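Local coordinates for protein tartronate semialdehyde reductase (Salmonella typhimurium, PDB 1VPD) that probably reduces tartronate semialdehyde to D-glycerate with NADH or NADPH, in the last step of galactarate breakdown, at residues A177-V182 and I242-N247. Numbering follows the deposited sequence.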
ATOM      1  N   ALA A 177       1.567 -10.724  -4.753  1.00 11.43           N
ATOM      2  CA  ALA A 177       2.369 -11.710  -4.012  1.00 11.62           C
ATOM      3  C   ALA A 177       2.709 -11.197  -2.611  1.00 11.64           C
ATOM      4  O   ALA A 177       2.608 -11.912  -1.616  1.00 11.61           O
ATOM      5  CB  ALA A 177       3.634 -12.019  -4.781  1.00 11.64           C
ATOM      6  N   ASN A 178       3.097  -9.927  -2.524  1.00 11.36           N
ATOM      7  CA  ASN A 178       3.385  -9.289  -1.246  1.00 11.21           C
ATOM      8  C   ASN A 178       2.211  -9.364  -0.285  1.00 10.87           C
ATOM      9  O   ASN A 178       2.374  -9.710   0.882  1.00 11.26           O
ATOM     10  CB  ASN A 178       3.757  -7.815  -1.491  1.00 10.85           C
ATOM     11  CG  ASN A 178       4.307  -7.131  -0.267  1.00 11.36           C
ATOM     12  OD1 ASN A 178       3.550  -6.668   0.633  1.00 15.12           O
ATOM     13  ND2 ASN A 178       5.613  -7.015  -0.223  1.00  8.56           N
ATOM     14  N   GLN A 179       1.022  -9.064  -0.792  1.00 11.21           N
ATOM     15  CA  GLN A 179      -0.165  -8.968   0.044  1.00 10.77           C
ATOM     16  C   GLN A 179      -0.691 -10.328   0.447  1.00 11.07           C
ATOM     17  O   GLN A 179      -1.302 -10.455   1.492  1.00 11.66           O
ATOM     18  CB  GLN A 179      -1.251  -8.165  -0.673  1.00 10.83           C
ATOM     19  CG  GLN A 179      -0.912  -6.657  -0.806  1.00 10.53           C
ATOM     20  CD  GLN A 179      -0.527  -6.011   0.503  1.00 11.23           C
ATOM     21  OE1 GLN A 179       0.613  -6.130   0.955  1.00 11.55           O
ATOM     22  NE2 GLN A 179      -1.490  -5.347   1.136  1.00 11.97           N
ATOM     23  N   VAL A 180      -0.449 -11.342  -0.382  1.00 10.41           N
ATOM     24  CA  VAL A 180      -0.686 -12.725   0.007  1.00 10.69           C
ATOM     25  C   VAL A 180       0.177 -13.040   1.222  1.00 10.23           C
ATOM     26  O   VAL A 180      -0.332 -13.552   2.236  1.00 10.18           O
ATOM     27  CB  VAL A 180      -0.373 -13.702  -1.169  1.00 10.37           C
ATOM     28  CG1 VAL A 180      -0.250 -15.158  -0.682  1.00 11.39           C
ATOM     29  CG2 VAL A 180      -1.438 -13.572  -2.254  1.00 12.01           C
ATOM     30  N   ILE A 181       1.463 -12.742   1.141  1.00 10.38           N
ATOM     31  CA  ILE A 181       2.356 -13.045   2.260  1.00 10.36           C
ATOM     32  C   ILE A 181       1.958 -12.270   3.521  1.00 10.34           C
ATOM     33  O   ILE A 181       1.921 -12.829   4.609  1.00 11.05           O
ATOM     34  CB  ILE A 181       3.830 -12.797   1.892  1.00 10.83           C
ATOM     35  CG1 ILE A 181       4.304 -13.928   0.975  1.00 11.01           C
ATOM     36  CG2 ILE A 181       4.691 -12.752   3.150  1.00 11.18           C
ATOM     37  CD1 ILE A 181       5.574 -13.567   0.192  1.00 12.16           C
ATOM     38  N   VAL A 182       1.670 -10.987   3.391  1.00 10.52           N
ATOM     39  CA  VAL A 182       1.351 -10.204   4.573  1.00 10.44           C
ATOM     40  C   VAL A 182       0.096 -10.742   5.263  1.00 11.04           C
ATOM     41  O   VAL A 182       0.079 -10.913   6.488  1.00 11.12           O
ATOM     42  CB  VAL A 182       1.232  -8.710   4.247  1.00 10.67           C
ATOM     43  CG1 VAL A 182       0.758  -7.928   5.465  1.00 10.60           C
ATOM     44  CG2 VAL A 182       2.588  -8.154   3.774  1.00 11.28           C
ATOM     45  N   ILE A 242      -8.819  -6.623   1.886  1.00 11.52           N
ATOM     46  CA  ILE A 242      -9.823  -7.385   1.155  1.00 11.43           C
ATOM     47  C   ILE A 242      -9.722  -7.107  -0.347  1.00 11.94           C
ATOM     48  O   ILE A 242      -9.743  -8.033  -1.157  1.00 11.95           O
ATOM     49  CB  ILE A 242     -11.268  -7.098   1.683  1.00 11.14           C
ATOM     50  CG1 ILE A 242     -11.470  -7.804   3.030  1.00 10.91           C
ATOM     51  CG2 ILE A 242     -12.314  -7.555   0.669  1.00 11.78           C
ATOM     52  CD1 ILE A 242     -12.742  -7.426   3.789  1.00 11.85           C
ATOM     53  N   LYS A 243      -9.614  -5.836  -0.713  1.00 12.16           N
ATOM     54  CA  LYS A 243      -9.461  -5.446  -2.123  1.00 12.32           C
ATOM     55  C   LYS A 243      -8.201  -6.064  -2.734  1.00 11.84           C
ATOM     56  O   LYS A 243      -8.254  -6.592  -3.856  1.00 11.87           O
ATOM     57  CB  LYS A 243      -9.486  -3.919  -2.249  1.00 12.91           C
ATOM     58  CG  LYS A 243      -9.062  -3.330  -3.587  1.00 13.21           C
ATOM     59  CD  LYS A 243      -7.573  -3.043  -3.680  1.00 13.21           C
ATOM     60  CE  LYS A 243      -7.063  -2.061  -2.617  1.00 13.24           C
ATOM     61  NZ  LYS A 243      -5.603  -1.705  -2.800  1.00 11.08           N
ATOM     62  N   ASP A 244      -7.097  -6.039  -1.989  1.00 11.21           N
ATOM     63  CA  ASP A 244      -5.857  -6.645  -2.481  1.00 11.04           C
ATOM     64  C   ASP A 244      -6.016  -8.160  -2.649  1.00 11.13           C
ATOM     65  O   ASP A 244      -5.559  -8.714  -3.644  1.00 11.41           O
ATOM     66  CB  ASP A 244      -4.672  -6.373  -1.563  1.00 10.85           C
ATOM     67  CG  ASP A 244      -4.194  -4.939  -1.612  1.00 11.55           C
ATOM     68  OD1 ASP A 244      -4.439  -4.220  -2.626  1.00 12.62           O
ATOM     69  OD2 ASP A 244      -3.575  -4.464  -0.639  1.00 11.36           O
ATOM     70  N   LEU A 245      -6.627  -8.844  -1.684  1.00 10.84           N
ATOM     71  CA  LEU A 245      -6.822 -10.284  -1.838  1.00 11.27           C
ATOM     72  C   LEU A 245      -7.790 -10.619  -2.975  1.00 10.80           C
ATOM     73  O   LEU A 245      -7.597 -11.629  -3.659  1.00 10.49           O
ATOM     74  CB  LEU A 245      -7.252 -10.978  -0.540  1.00 10.82           C
ATOM     75  CG  LEU A 245      -6.297 -10.868   0.650  1.00 10.56           C
ATOM     76  CD1 LEU A 245      -6.717 -11.904   1.697  1.00 11.43           C
ATOM     77  CD2 LEU A 245      -4.817 -11.047   0.255  1.00 10.18           C
ATOM     78  N   ALA A 246      -8.828  -9.804  -3.167  1.00 10.85           N
ATOM     79  CA  ALA A 246      -9.715  -9.971  -4.314  1.00 11.23           C
ATOM     80  C   ALA A 246      -8.929  -9.897  -5.613  1.00 11.49           C
ATOM     81  O   ALA A 246      -9.118 -10.722  -6.503  1.00 11.51           O
ATOM     82  CB  ALA A 246     -10.819  -8.938  -4.303  1.00 11.97           C
ATOM     83  N   ASN A 247      -8.031  -8.920  -5.718  1.00 11.15           N
ATOM     84  CA  ASN A 247      -7.181  -8.809  -6.893  1.00 11.22           C
ATOM     85  C   ASN A 247      -6.248 -10.017  -7.051  1.00 11.17           C
ATOM     86  O   ASN A 247      -6.074 -10.522  -8.168  1.00 11.78           O
ATOM     87  CB  ASN A 247      -6.387  -7.501  -6.859  1.00 11.21           C
ATOM     88  CG  ASN A 247      -7.272  -6.277  -7.076  1.00 11.65           C
ATOM     89  OD1 ASN A 247      -8.403  -6.378  -7.620  1.00 12.64           O
ATOM     90  ND2 ASN A 247      -6.762  -5.104  -6.697  1.00 12.67           N
TER
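The amide of Q179 and the carboxylate of D244 meet with their planes 79° apart, nearly at right angles. Q179 NE2 donates to D244 OD2 over 2.9 Å, a moderately bent bond that reaches the oxygen on its anti side and somewhat out of the carboxylate plane. The other oxygen, OD1, is met from above that plane by K243 NZ at 2.8 Å, a salt bridge within one helix, so each carboxylate oxygen has its own donor. With Q179 CG beside the backbone N (chi1 -70°), it lies 3.5 Å from D244 OD2, and the bend at chi2 (-52°) then carries the amide across to the carboxylate. Beside this polar pair, L245 CD2 packs against the backbone O of Q179 at 3.8 Å, an oxygen that also accepts a bond from H241. The pair illustrates how a buried acid helps fix an amide's rotation: with NE2 turned to D244, OE1 bonds weakly to the predicted catalytic K175 and hydrogen-bonds a tartaric acid, probably from the crystallisation liquor, that may mark the substrate pocket. K243, a predicted NAD(+)-binding residue, also bonds to S100 O. Helices 170-198 and 238-255 probably link substrate and cofactor sides of the interdomain cleft characteristic of 3-hydroxyisobutyrate dehydrogenase relatives.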